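Local coordinates for protein 3-oxo-tetronate kinase (Salmonella typhimurium, PDB 3DQQ) that probably catalyses the ATP-dependent phosphorylation of 3-oxo-tetronate to 3-oxo-tetronate 4-phosphate, as a member of the four-carbon acid sugar kinase family, at residues V23-P28 with L230-A235; Q127-V132 with D152-R157; Q266-Y271 with M312-A317; L344-L349 with Q370-T375. One frame throughout, in Å; residues are numbered along the deposited sequence.

In the fold
Contacts 2 and 3 are buried, whereas contacts 1 and 4 are only partly so. Contact 1 joins the C-terminal ends of helices 12-24 and 224-235, and contact 2, whose residues fall between those helices in sequence, ties strand 129-132 to the start of helix 155-160 in the sugar-binding part, about 28 Å away between centres. Contacts 3 and 4 share the nucleotide-binding part and touch through I313 and L345. Partly buried contact 1 uses the polar N25-R232 grip. Of the buried pair, contact 2 is held by backbone bonds, but contact 3 by apolar and sulfur contacts with no hydrogen bond across. In contact 4 a serine and a leucine meet two alanines.

Contact 1. Residues V23-P28 with L230-A235; sequences VENGMP and LARQWA
N25 and M27 reach across to A231, R232 and W234 from a Schellman motif that ends helix 12-24. G26 is its C-prime residue: its phi is positive, and its N bonds back to V23 O at 3.1 Å. The turn aims the side chains on both sides of the glycine at the last turns of helix 224-235. N25 has the most surface buried here. Its CB rests on A231 CB at 3.6 Å, and its backbone O lies near the methyl of A235. With CG beside the backbone N (chi1 -70°), the amide extends to the guanidinium of R232, whose chain runs extended from CG to NE. R232 grips OD1 side-on with two nitrogens, the NE bond being 2.8 Å long and the straighter of the two. OD1 lies in the guanidinium plane, but NE stands above the amide carbonyl plane. The other amide atom, ND2, bonds to F21 O and to a water at 2.7 Å, which fixes which way round the amide lies. The NH1 of R232 forms salt bridges with E204 and E208, so the arginine links the asparagine to helix 204-214.

M27 covers the other flank of the helix. Its CG lies opposite the backbone N, and a bend at chi3 (-57°) turns the methyl group toward A231 and the indole. The sulfur makes an oblique Met-aromatic contact, with SD 5.5 Å from the centroid of the five-membered ring of W234. The thioether ends with CE 3.8 Å from A231 CA and 3.4 Å from W234 CD1.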
loop_
_atom_site.group_PDB
_atom_site.type_symbol
_atom_site.label_atom_id
_atom_site.label_comp_id
_atom_site.label_asym_id
_atom_site.label_seq_id
_atom_site.Cartn_x
_atom_site.Cartn_y
_atom_site.Cartn_z
ATOM N N VAL A 23 3.044 17.813 -27.299
ATOM C CA VAL A 23 3.347 19.225 -27.082
ATOM C C VAL A 23 4.842 19.473 -26.981
ATOM O O VAL A 23 5.361 20.395 -27.577
ATOM C CB VAL A 23 2.598 19.794 -25.872
ATOM C CG1 VAL A 23 3.125 21.179 -25.535
ATOM C CG2 VAL A 23 1.077 19.804 -26.172
ATOM N N GLU A 24 5.543 18.626 -26.258
ATOM C CA GLU A 24 7.005 18.758 -26.148
ATOM C C GLU A 24 7.707 18.584 -27.476
ATOM O O GLU A 24 8.848 18.973 -27.606
ATOM C CB GLU A 24 7.586 17.777 -25.134
ATOM C CG GLU A 24 7.043 18.040 -23.710
ATOM C CD GLU A 24 7.382 19.448 -23.192
ATOM O OE1 GLU A 24 8.593 19.768 -23.218
ATOM O OE2 GLU A 24 6.471 20.221 -22.781
ATOM N N ASN A 25 7.041 18.017 -28.467
ATOM C CA ASN A 25 7.673 17.855 -29.755
ATOM C C ASN A 25 6.959 18.638 -30.817
ATOM O O ASN A 25 7.050 18.294 -31.985
ATOM C CB ASN A 25 7.740 16.380 -30.097
ATOM C CG ASN A 25 8.716 15.643 -29.229
ATOM O OD1 ASN A 25 9.874 15.624 -29.540
ATOM N ND2 ASN A 25 8.272 15.061 -28.134
ATOM N N GLY A 26 6.249 19.691 -30.410
ATOM C CA GLY A 26 5.775 20.754 -31.318
ATOM C C GLY A 26 4.324 20.740 -31.776
ATOM O O GLY A 26 3.930 21.536 -32.618
ATOM N N MET A 27 3.516 19.827 -31.270
ATOM C CA MET A 27 2.148 19.722 -31.734
ATOM C C MET A 27 1.230 20.133 -30.557
ATOM O O MET A 27 1.126 19.419 -29.545
ATOM C CB MET A 27 1.903 18.302 -32.244
ATOM C CG MET A 27 0.630 18.092 -33.073
ATOM S SD MET A 27 0.548 16.398 -33.757
ATOM C CE MET A 27 2.088 16.431 -34.632
ATOM N N PRO A 28 0.625 21.328 -30.655
ATOM C CA PRO A 28 -0.386 21.810 -29.736
ATOM C C PRO A 28 -1.509 20.824 -29.575
ATOM O O PRO A 28 -2.006 20.344 -30.553
ATOM C CB PRO A 28 -0.918 23.053 -30.441
ATOM C CG PRO A 28 0.189 23.534 -31.143
ATOM C CD PRO A 28 0.895 22.329 -31.686
ATOM N N LEU A 230 5.996 10.508 -34.480
ATOM C CA LEU A 230 5.097 11.126 -35.421
ATOM C C LEU A 230 5.144 12.618 -35.257
ATOM O O LEU A 230 5.159 13.319 -36.250
ATOM C CB LEU A 230 3.679 10.606 -35.284
ATOM C CG LEU A 230 3.507 9.141 -35.676
ATOM C CD1 LEU A 230 2.246 8.591 -35.037
ATOM C CD2 LEU A 230 3.526 8.922 -37.202
ATOM N N ALA A 231 5.245 13.114 -34.037
ATOM C CA ALA A 231 5.277 14.563 -33.825
ATOM C C ALA A 231 6.473 15.173 -34.505
ATOM O O ALA A 231 6.354 16.197 -35.138
ATOM C CB ALA A 231 5.298 14.910 -32.375
ATOM N N ARG A 232 7.622 14.524 -34.427
ATOM C CA ARG A 232 8.821 15.077 -35.033
ATOM C C ARG A 232 8.810 15.080 -36.534
ATOM O O ARG A 232 9.578 15.827 -37.142
ATOM C CB ARG A 232 10.046 14.329 -34.568
ATOM C CG ARG A 232 10.232 14.413 -33.073
ATOM C CD ARG A 232 11.554 13.952 -32.616
ATOM N NE ARG A 232 11.591 14.138 -31.188
ATOM C CZ ARG A 232 12.450 13.565 -30.363
ATOM N NH1 ARG A 232 13.411 12.781 -30.813
ATOM N NH2 ARG A 232 12.346 13.799 -29.066
ATOM N N GLN A 233 7.971 14.257 -37.158
ATOM C CA GLN A 233 7.759 14.415 -38.582
ATOM C C GLN A 233 7.091 15.723 -38.875
ATOM O O GLN A 233 7.378 16.320 -39.888
ATOM C CB GLN A 233 6.889 13.325 -39.150
ATOM C CG GLN A 233 7.672 12.147 -39.542
ATOM C CD GLN A 233 8.713 12.470 -40.564
ATOM O OE1 GLN A 233 8.406 12.991 -41.643
ATOM N NE2 GLN A 233 9.967 12.154 -40.245
ATOM N N TRP A 234 6.184 16.172 -38.020
ATOM C CA TRP A 234 5.460 17.405 -38.309
ATOM C C TRP A 234 6.243 18.572 -37.788
ATOM O O TRP A 234 6.050 19.683 -38.201
ATOM C CB TRP A 234 4.057 17.371 -37.722
ATOM C CG TRP A 234 3.280 16.238 -38.255
ATOM C CD1 TRP A 234 2.923 15.108 -37.605
ATOM C CD2 TRP A 234 2.801 16.101 -39.582
ATOM N NE1 TRP A 234 2.245 14.275 -38.429
ATOM C CE2 TRP A 234 2.155 14.852 -39.662
ATOM C CE3 TRP A 234 2.833 16.923 -40.715
ATOM C CZ2 TRP A 234 1.540 14.398 -40.831
ATOM C CZ3 TRP A 234 2.233 16.463 -41.883
ATOM C CH2 TRP A 234 1.584 15.212 -41.925
ATOM N N ALA A 235 7.173 18.310 -36.887
ATOM C CA ALA A 235 8.033 19.376 -36.385
ATOM C C ALA A 235 8.975 19.786 -37.504
ATOM O O ALA A 235 9.329 20.957 -37.585
ATOM C CB ALA A 235 8.821 18.921 -35.115
HETATM O O HOH W 1 10.220 14.253 -26.476
#

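Contact 2. Residues Q127-V132 with D152-R157; sequences QGYLFV and DSYLPR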
loop_
_atom_site.group_PDB
_atom_site.type_symbol
_atom_site.label_atom_id
_atom_site.label_comp_id
_atom_site.label_asym_id
_atom_site.label_seq_id
_atom_site.Cartn_x
_atom_site.Cartn_y
_atom_site.Cartn_z
ATOM N N GLN A 127 13.025 -8.058 -31.284
ATOM C CA GLN A 127 12.401 -9.223 -31.923
ATOM C C GLN A 127 10.938 -9.481 -31.536
ATOM O O GLN A 127 10.422 -10.624 -31.670
ATOM C CB GLN A 127 13.207 -10.472 -31.657
ATOM C CG GLN A 127 14.651 -10.354 -32.048
ATOM C CD GLN A 127 14.879 -10.205 -33.521
ATOM O OE1 GLN A 127 14.136 -10.704 -34.358
ATOM N NE2 GLN A 127 15.920 -9.495 -33.848
ATOM N N GLY A 128 10.271 -8.425 -31.071
ATOM C CA GLY A 128 8.892 -8.541 -30.635
ATOM C C GLY A 128 8.668 -8.816 -29.173
ATOM O O GLY A 128 7.519 -8.866 -28.728
ATOM N N TYR A 129 9.750 -8.955 -28.422
ATOM C CA TYR A 129 9.643 -9.203 -26.987
ATOM C C TYR A 129 9.763 -7.880 -26.251
ATOM O O TYR A 129 10.579 -7.037 -26.613
ATOM C CB TYR A 129 10.745 -10.146 -26.507
ATOM C CG TYR A 129 10.691 -11.548 -27.084
ATOM C CD1 TYR A 129 10.191 -12.618 -26.346
ATOM C CD2 TYR A 129 11.175 -11.808 -28.371
ATOM C CE1 TYR A 129 10.174 -13.882 -26.862
ATOM C CE2 TYR A 129 11.146 -13.083 -28.905
ATOM C CZ TYR A 129 10.644 -14.109 -28.144
ATOM O OH TYR A 129 10.644 -15.379 -28.687
ATOM N N LEU A 130 8.936 -7.696 -25.231
ATOM C CA LEU A 130 8.898 -6.454 -24.508
ATOM C C LEU A 130 9.775 -6.574 -23.282
ATOM O O LEU A 130 9.672 -7.539 -22.546
ATOM C CB LEU A 130 7.446 -6.122 -24.137
ATOM C CG LEU A 130 7.080 -4.873 -23.275
ATOM C CD1 LEU A 130 7.707 -3.601 -23.800
ATOM C CD2 LEU A 130 5.537 -4.679 -23.212
ATOM N N PHE A 131 10.602 -5.563 -23.065
ATOM C CA PHE A 131 11.493 -5.471 -21.946
ATOM C C PHE A 131 11.201 -4.305 -21.045
ATOM O O PHE A 131 11.094 -3.211 -21.482
ATOM C CB PHE A 131 12.912 -5.292 -22.423
ATOM C CG PHE A 131 13.477 -6.477 -23.067
ATOM C CD1 PHE A 131 14.264 -7.331 -22.371
ATOM C CD2 PHE A 131 13.242 -6.732 -24.368
ATOM C CE1 PHE A 131 14.763 -8.385 -22.948
ATOM C CE2 PHE A 131 13.740 -7.808 -24.936
ATOM C CZ PHE A 131 14.504 -8.631 -24.225
ATOM N N VAL A 132 11.131 -4.572 -19.760
ATOM C CA VAL A 132 10.996 -3.558 -18.757
ATOM C C VAL A 132 12.309 -3.439 -18.058
ATOM O O VAL A 132 12.675 -4.266 -17.290
ATOM C CB VAL A 132 9.950 -3.938 -17.749
ATOM C CG1 VAL A 132 9.901 -2.962 -16.659
ATOM C CG2 VAL A 132 8.648 -4.041 -18.391
ATOM N N ASP A 152 3.966 -13.467 -19.973
ATOM C CA ASP A 152 4.568 -13.782 -21.274
ATOM C C ASP A 152 5.038 -12.431 -21.832
ATOM O O ASP A 152 4.377 -11.434 -21.621
ATOM C CB ASP A 152 3.544 -14.485 -22.146
ATOM C CG ASP A 152 4.070 -14.905 -23.527
ATOM O OD1 ASP A 152 5.281 -14.799 -23.872
ATOM O OD2 ASP A 152 3.207 -15.366 -24.329
ATOM N N SER A 153 6.176 -12.397 -22.500
ATOM C CA SER A 153 6.809 -11.193 -22.927
ATOM C C SER A 153 6.751 -11.028 -24.428
ATOM O O SER A 153 7.190 -9.995 -24.935
ATOM C CB SER A 153 8.281 -11.180 -22.477
ATOM O OG SER A 153 8.407 -11.555 -21.103
ATOM N N TYR A 154 6.210 -12.013 -25.147
ATOM C CA TYR A 154 6.234 -11.981 -26.608
ATOM C C TYR A 154 4.947 -11.327 -27.172
ATOM O O TYR A 154 3.848 -11.899 -27.095
ATOM C CB TYR A 154 6.389 -13.383 -27.123
ATOM C CG TYR A 154 6.712 -13.468 -28.609
ATOM C CD1 TYR A 154 7.761 -12.772 -29.146
ATOM C CD2 TYR A 154 5.957 -14.264 -29.474
ATOM C CE1 TYR A 154 8.047 -12.851 -30.488
ATOM C CE2 TYR A 154 6.243 -14.326 -30.843
ATOM C CZ TYR A 154 7.288 -13.630 -31.334
ATOM O OH TYR A 154 7.611 -13.697 -32.678
ATOM N N LEU A 155 5.084 -10.116 -27.709
ATOM C CA LEU A 155 3.936 -9.287 -27.976
ATOM C C LEU A 155 2.983 -9.916 -28.972
ATOM O O LEU A 155 1.773 -9.933 -28.761
ATOM C CB LEU A 155 4.377 -7.895 -28.401
ATOM C CG LEU A 155 4.833 -6.984 -27.239
ATOM C CD1 LEU A 155 5.752 -5.837 -27.740
ATOM C CD2 LEU A 155 3.638 -6.448 -26.460
ATOM N N PRO A 156 3.508 -10.520 -30.023
ATOM C CA PRO A 156 2.596 -11.189 -30.948
ATOM C C PRO A 156 1.738 -12.295 -30.337
ATOM O O PRO A 156 0.617 -12.486 -30.779
ATOM C CB PRO A 156 3.544 -11.792 -32.004
ATOM C CG PRO A 156 4.758 -11.078 -31.894
ATOM C CD PRO A 156 4.900 -10.687 -30.449
ATOM N N ARG A 157 2.273 -13.045 -29.368
ATOM C CA ARG A 157 1.438 -14.006 -28.626
ATOM C C ARG A 157 0.452 -13.298 -27.754
ATOM O O ARG A 157 -0.695 -13.672 -27.753
ATOM C CB ARG A 157 2.238 -14.963 -27.750
ATOM C CG ARG A 157 2.529 -16.286 -28.414
ATOM C CD ARG A 157 2.842 -17.353 -27.383
ATOM N NE ARG A 157 4.001 -16.975 -26.557
ATOM C CZ ARG A 157 5.275 -17.114 -26.933
ATOM N NH1 ARG A 157 5.589 -17.632 -28.098
ATOM N NH2 ARG A 157 6.247 -16.716 -26.137
HETATM O O HOH W 2 9.860 -12.499 -33.320
#
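A single antiparallel bridge, with Y129 and Y154 as a non-hydrogen-bonded pair, joins strand 129-132 to the N-terminus of helix 155-160. Two nearly straight bonds flank it: L130 N gives to S153 O at 2.9 Å, in the carbonyl plane, and L155 N gives to G128 O at 2.9 Å. The second engages an amide of the first helical turn. Y129 CA also approaches S153 O in a CA-H...O contact.

The two tyrosines meet beside the bridge. Y154 CD1 stands over the centre of the Y129 ring, 3.3 Å from Y129 CZ, but the planes are 41° apart and the meeting is oblique. P156 CD covers a face of the Y154 ring, and a water joins Y154 OH to Q127 O. Toward the interior, L130 CB meets L155 CD1 at 4.0 Å, with V125 of strand 123-126 touching both leucines.

D152 holds the incoming loop. R157 binds both its carboxylate oxygens side-on, with NE to OD2 2.9 Å. From the opposite face of that carboxylate, Y154 N reaches OD1. This D152 bond makes an Asx turn, leading into Y154 at the N-cap position of the helix.

Contact 3. Residues Q266-Y271 with M312-A317; sequences QQVAFY and MISATA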
loop_
_atom_site.group_PDB
_atom_site.type_symbol
_atom_site.label_atom_id
_atom_site.label_comp_id
_atom_site.label_asym_id
_atom_site.label_seq_id
_atom_site.Cartn_x
_atom_site.Cartn_y
_atom_site.Cartn_z
ATOM N N GLN A 266 6.923 12.861 0.744
ATOM C CA GLN A 266 8.131 13.667 0.722
ATOM C C GLN A 266 7.850 15.084 0.280
ATOM O O GLN A 266 8.365 16.038 0.864
ATOM C CB GLN A 266 9.164 13.072 -0.209
ATOM C CG GLN A 266 9.899 11.889 0.368
ATOM C CD GLN A 266 10.842 11.276 -0.656
ATOM O OE1 GLN A 266 10.633 10.137 -1.119
ATOM N NE2 GLN A 266 11.860 12.044 -1.057
ATOM N N GLN A 267 7.037 15.211 -0.765
ATOM C CA GLN A 267 6.637 16.517 -1.300
ATOM C C GLN A 267 5.895 17.362 -0.268
ATOM O O GLN A 267 6.131 18.554 -0.179
ATOM C CB GLN A 267 5.808 16.339 -2.575
ATOM C CG GLN A 267 6.643 15.818 -3.750
ATOM C CD GLN A 267 5.838 15.062 -4.832
ATOM O OE1 GLN A 267 4.739 14.564 -4.586
ATOM N NE2 GLN A 267 6.406 14.966 -6.026
ATOM N N VAL A 268 5.033 16.744 0.535
ATOM C CA VAL A 268 4.264 17.484 1.539
ATOM C C VAL A 268 5.183 17.891 2.676
ATOM O O VAL A 268 5.156 19.042 3.126
ATOM C CB VAL A 268 3.059 16.670 2.070
ATOM C CG1 VAL A 268 2.455 17.306 3.299
ATOM C CG2 VAL A 268 2.016 16.536 0.985
ATOM N N ALA A 269 6.010 16.949 3.127
ATOM C CA ALA A 269 6.975 17.216 4.215
ATOM C C ALA A 269 7.899 18.388 3.831
ATOM O O ALA A 269 8.154 19.275 4.642
ATOM C CB ALA A 269 7.757 15.988 4.530
ATOM N N PHE A 270 8.332 18.428 2.574
ATOM C CA PHE A 270 9.227 19.478 2.078
ATOM C C PHE A 270 8.511 20.811 1.971
ATOM O O PHE A 270 8.867 21.767 2.654
ATOM C CB PHE A 270 9.796 19.065 0.714
ATOM C CG PHE A 270 10.681 20.108 0.074
ATOM C CD1 PHE A 270 12.013 20.233 0.451
ATOM C CD2 PHE A 270 10.183 20.936 -0.940
ATOM C CE1 PHE A 270 12.837 21.183 -0.147
ATOM C CE2 PHE A 270 10.998 21.900 -1.558
ATOM C CZ PHE A 270 12.329 22.029 -1.155
ATOM N N TYR A 271 7.474 20.845 1.137
ATOM C CA TYR A 271 6.707 22.058 0.897
ATOM C C TYR A 271 6.192 22.758 2.152
ATOM O O TYR A 271 6.089 23.993 2.165
ATOM C CB TYR A 271 5.518 21.762 0.002
ATOM C CG TYR A 271 4.842 22.995 -0.545
ATOM C CD1 TYR A 271 3.552 23.330 -0.166
ATOM C CD2 TYR A 271 5.499 23.823 -1.450
ATOM C CE1 TYR A 271 2.923 24.458 -0.673
ATOM C CE2 TYR A 271 4.887 24.952 -1.963
ATOM C CZ TYR A 271 3.594 25.274 -1.572
ATOM O OH TYR A 271 2.989 26.399 -2.082
ATOM N N MET A 312 -1.161 25.105 1.268
ATOM C CA MET A 312 -1.415 23.683 1.032
ATOM C C MET A 312 -2.516 23.159 1.953
ATOM O O MET A 312 -2.584 23.492 3.134
ATOM C CB MET A 312 -0.159 22.880 1.259
ATOM C CG MET A 312 -0.354 21.406 1.046
ATOM S SD MET A 312 1.204 20.527 1.161
ATOM C CE MET A 312 1.471 20.297 -0.537
ATOM N N ILE A 313 -3.404 22.361 1.395
ATOM C CA ILE A 313 -4.305 21.563 2.207
ATOM C C ILE A 313 -4.006 20.101 1.900
ATOM O O ILE A 313 -4.239 19.613 0.783
ATOM C CB ILE A 313 -5.736 21.937 1.942
ATOM C CG1 ILE A 313 -5.936 23.319 2.515
ATOM C CG2 ILE A 313 -6.732 20.925 2.558
ATOM C CD1 ILE A 313 -7.206 23.841 2.117
ATOM N N SER A 314 -3.454 19.433 2.902
ATOM C CA SER A 314 -2.944 18.107 2.760
ATOM C C SER A 314 -3.764 17.140 3.564
ATOM O O SER A 314 -4.116 17.429 4.688
ATOM C CB SER A 314 -1.513 18.061 3.265
ATOM O OG SER A 314 -1.083 16.716 3.406
ATOM N N ALA A 315 -4.033 15.982 2.976
ATOM C CA ALA A 315 -4.747 14.908 3.616
ATOM C C ALA A 315 -3.789 13.736 3.822
ATOM O O ALA A 315 -4.198 12.634 4.162
ATOM C CB ALA A 315 -5.905 14.498 2.767
ATOM N N THR A 316 -2.499 13.973 3.664
ATOM C CA THR A 316 -1.564 12.860 3.671
ATOM C C THR A 316 -1.239 12.360 5.108
ATOM O O THR A 316 -0.919 11.187 5.297
ATOM C CB THR A 316 -0.309 13.110 2.715
ATOM O OG1 THR A 316 0.773 13.640 3.462
ATOM C CG2 THR A 316 -0.647 14.023 1.464
ATOM N N ALA A 317 -1.419 13.218 6.114
ATOM C CA ALA A 317 -1.381 12.827 7.556
ATOM C C ALA A 317 -2.504 11.875 7.934
ATOM O O ALA A 317 -2.286 10.882 8.673
ATOM C CB ALA A 317 -1.476 14.057 8.454
#
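V268 carries CG1 opposite its backbone N (chi1 168°) and so puts that methyl group against S314 and M312, while CG2 points to T316. On the strand, M312 is extended as far as the sulfur and then bends at chi3 (-102°), which brings CE back toward Y271 and V268. The pieces belong to helix 262-271 and strand 312-314, whose axes come within 10.5 Å.

V268 CG2 touches T316 CG2 at 3.7 Å, the two side chains sliding past each other in opposite directions. V268 CG1 lies 3.6 Å from S314 OG and 4.1 Å from M312 SD. Beside it, CE of M312 meets CD1 of Y271 at 3.7 Å. M312 SD sits at the edge of the Y271 ring, a Met-aromatic contact with 5.2 Å from sulfur to centroid, and V255 of the neighbouring strand touches both residues. The phenol OH bonds to A310 O.

T316 comes within about 6 Å of S259, a probable ATP ligand, measured between side chains. No hydrogen bond joins helix to strand: S314 OG instead accepts from T316 N at 3.1 Å in an ST turn. Cohesion across this buried face therefore rests on methyl, thioether and ring contacts.

Contact 4. Residues L344-L349 with Q370-T375; sequences LLAARL and QSLGIT
S371, in the last turn of helix 362-371, faces A346 and A347 of helix 336-351. Its CB points at that helix and lies 4.3 Å from A346 CB. One bond further, S371 OG is carried opposite the backbone N (chi1 176°) against both alanines, 3.7 Å from A347 CB and 3.5 Å from A347 N, the latter no hydrogen bond. The hydroxyl bonds instead to S343 O, one turn earlier, so the polar tip is satisfied by a carbonyl of the helix it packs against.

L372 adds the apolar half. Although its CB is not aimed at the other helix, CG lies beside the backbone N, and the CD2 branch comes back to touch A346 O at 3.5 Å and A347 CA at 4.1 Å. V397 meets the same leucine from a loop. The small side chains of A346 and A347 are consistent with the close approach, A347 CA being 5.6 Å from L372 CA.

Just beyond, G373 takes a positive phi (67°) and its N bonds to Q370 O at 3.0 Å. The end of the second helix thus rests on the side of the first, where it closes in a glycine-terminated Schellman motif.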
loop_
_atom_site.group_PDB
_atom_site.type_symbol
_atom_site.label_atom_id
_atom_site.label_comp_id
_atom_site.label_asym_id
_atom_site.label_seq_id
_atom_site.Cartn_x
_atom_site.Cartn_y
_atom_site.Cartn_z
ATOM N N LEU A 344 -15.936 19.804 -2.489
ATOM C CA LEU A 344 -16.526 21.054 -2.080
ATOM C C LEU A 344 -15.507 22.203 -1.981
ATOM O O LEU A 344 -15.820 23.380 -2.241
ATOM C CB LEU A 344 -17.163 20.892 -0.722
ATOM C CG LEU A 344 -18.341 19.941 -0.617
ATOM C CD1 LEU A 344 -18.482 19.447 0.839
ATOM C CD2 LEU A 344 -19.600 20.641 -1.127
ATOM N N LEU A 345 -14.295 21.857 -1.577
ATOM C CA LEU A 345 -13.274 22.842 -1.283
ATOM C C LEU A 345 -12.834 23.493 -2.601
ATOM O O LEU A 345 -12.709 24.734 -2.695
ATOM C CB LEU A 345 -12.109 22.163 -0.564
ATOM C CG LEU A 345 -10.891 22.996 -0.231
ATOM C CD1 LEU A 345 -11.293 24.303 0.392
ATOM C CD2 LEU A 345 -9.971 22.212 0.688
ATOM N N ALA A 346 -12.662 22.655 -3.628
ATOM C CA ALA A 346 -12.176 23.119 -4.925
ATOM C C ALA A 346 -13.157 24.088 -5.515
ATOM O O ALA A 346 -12.777 25.153 -5.956
ATOM C CB ALA A 346 -11.942 21.946 -5.882
ATOM N N ALA A 347 -14.437 23.734 -5.509
ATOM C CA ALA A 347 -15.451 24.665 -6.055
ATOM C C ALA A 347 -15.348 26.022 -5.358
ATOM O O ALA A 347 -15.240 27.052 -6.015
ATOM C CB ALA A 347 -16.865 24.099 -5.946
ATOM N N ARG A 348 -15.310 26.025 -4.036
ATOM C CA ARG A 348 -15.262 27.295 -3.304
ATOM C C ARG A 348 -14.006 28.114 -3.551
ATOM O O ARG A 348 -14.079 29.330 -3.662
ATOM C CB ARG A 348 -15.453 27.059 -1.805
ATOM C CG ARG A 348 -16.887 26.644 -1.488
ATOM C CD ARG A 348 -17.001 26.183 -0.083
ATOM N NE ARG A 348 -18.358 26.325 0.462
ATOM C CZ ARG A 348 -18.967 27.491 0.738
ATOM N NH1 ARG A 348 -18.367 28.675 0.522
ATOM N NH2 ARG A 348 -20.192 27.477 1.252
ATOM N N LEU A 349 -12.865 27.445 -3.662
ATOM C CA LEU A 349 -11.611 28.119 -3.979
ATOM C C LEU A 349 -11.718 28.802 -5.346
ATOM O O LEU A 349 -11.353 29.983 -5.502
ATOM C CB LEU A 349 -10.440 27.127 -3.916
ATOM C CG LEU A 349 -10.060 26.694 -2.497
ATOM C CD1 LEU A 349 -9.073 25.545 -2.493
ATOM C CD2 LEU A 349 -9.488 27.897 -1.750
ATOM N N GLN A 370 -13.639 17.254 -11.706
ATOM C CA GLN A 370 -15.063 17.120 -11.871
ATOM C C GLN A 370 -15.777 18.206 -11.096
ATOM O O GLN A 370 -16.774 18.701 -11.548
ATOM C CB GLN A 370 -15.565 15.749 -11.458
ATOM C CG GLN A 370 -17.118 15.608 -11.606
ATOM C CD GLN A 370 -17.718 14.212 -11.076
ATOM O OE1 GLN A 370 -16.971 13.214 -10.774
ATOM N NE2 GLN A 370 -19.094 14.165 -10.963
ATOM N N SER A 371 -15.241 18.609 -9.951
ATOM C CA SER A 371 -15.848 19.647 -9.155
ATOM C C SER A 371 -15.846 20.996 -9.835
ATOM O O SER A 371 -16.779 21.740 -9.714
ATOM C CB SER A 371 -15.118 19.768 -7.837
ATOM O OG SER A 371 -15.650 20.849 -7.098
ATOM N N LEU A 372 -14.792 21.344 -10.534
ATOM C CA LEU A 372 -14.777 22.602 -11.252
ATOM C C LEU A 372 -15.509 22.459 -12.607
ATOM O O LEU A 372 -15.643 23.413 -13.378
ATOM C CB LEU A 372 -13.340 23.042 -11.451
ATOM C CG LEU A 372 -12.534 23.176 -10.164
ATOM C CD1 LEU A 372 -11.055 23.314 -10.459
ATOM C CD2 LEU A 372 -13.043 24.349 -9.353
ATOM N N GLY A 373 -15.983 21.251 -12.910
ATOM C CA GLY A 373 -16.719 21.002 -14.145
ATOM C C GLY A 373 -15.870 21.136 -15.373
ATOM O O GLY A 373 -16.360 21.547 -16.389
ATOM N N ILE A 374 -14.593 20.797 -15.262
ATOM C CA ILE A 374 -13.681 20.825 -16.383
ATOM C C ILE A 374 -13.757 19.534 -17.139
ATOM O O ILE A 374 -13.715 18.485 -16.568
ATOM C CB ILE A 374 -12.275 21.039 -15.917
ATOM C CG1 ILE A 374 -12.154 22.464 -15.369
ATOM C CG2 ILE A 374 -11.314 20.760 -17.046
ATOM C CD1 ILE A 374 -10.984 22.646 -14.504
ATOM N N THR A 375 -13.842 19.638 -18.442
ATOM C CA THR A 375 -14.096 18.527 -19.344
ATOM C C THR A 375 -12.906 18.226 -20.208
ATOM O O THR A 375 -12.791 17.130 -20.731
ATOM C CB THR A 375 -15.233 18.946 -20.269
ATOM O OG1 THR A 375 -16.451 18.556 -19.642
ATOM C CG2 THR A 375 -15.147 18.335 -21.690
#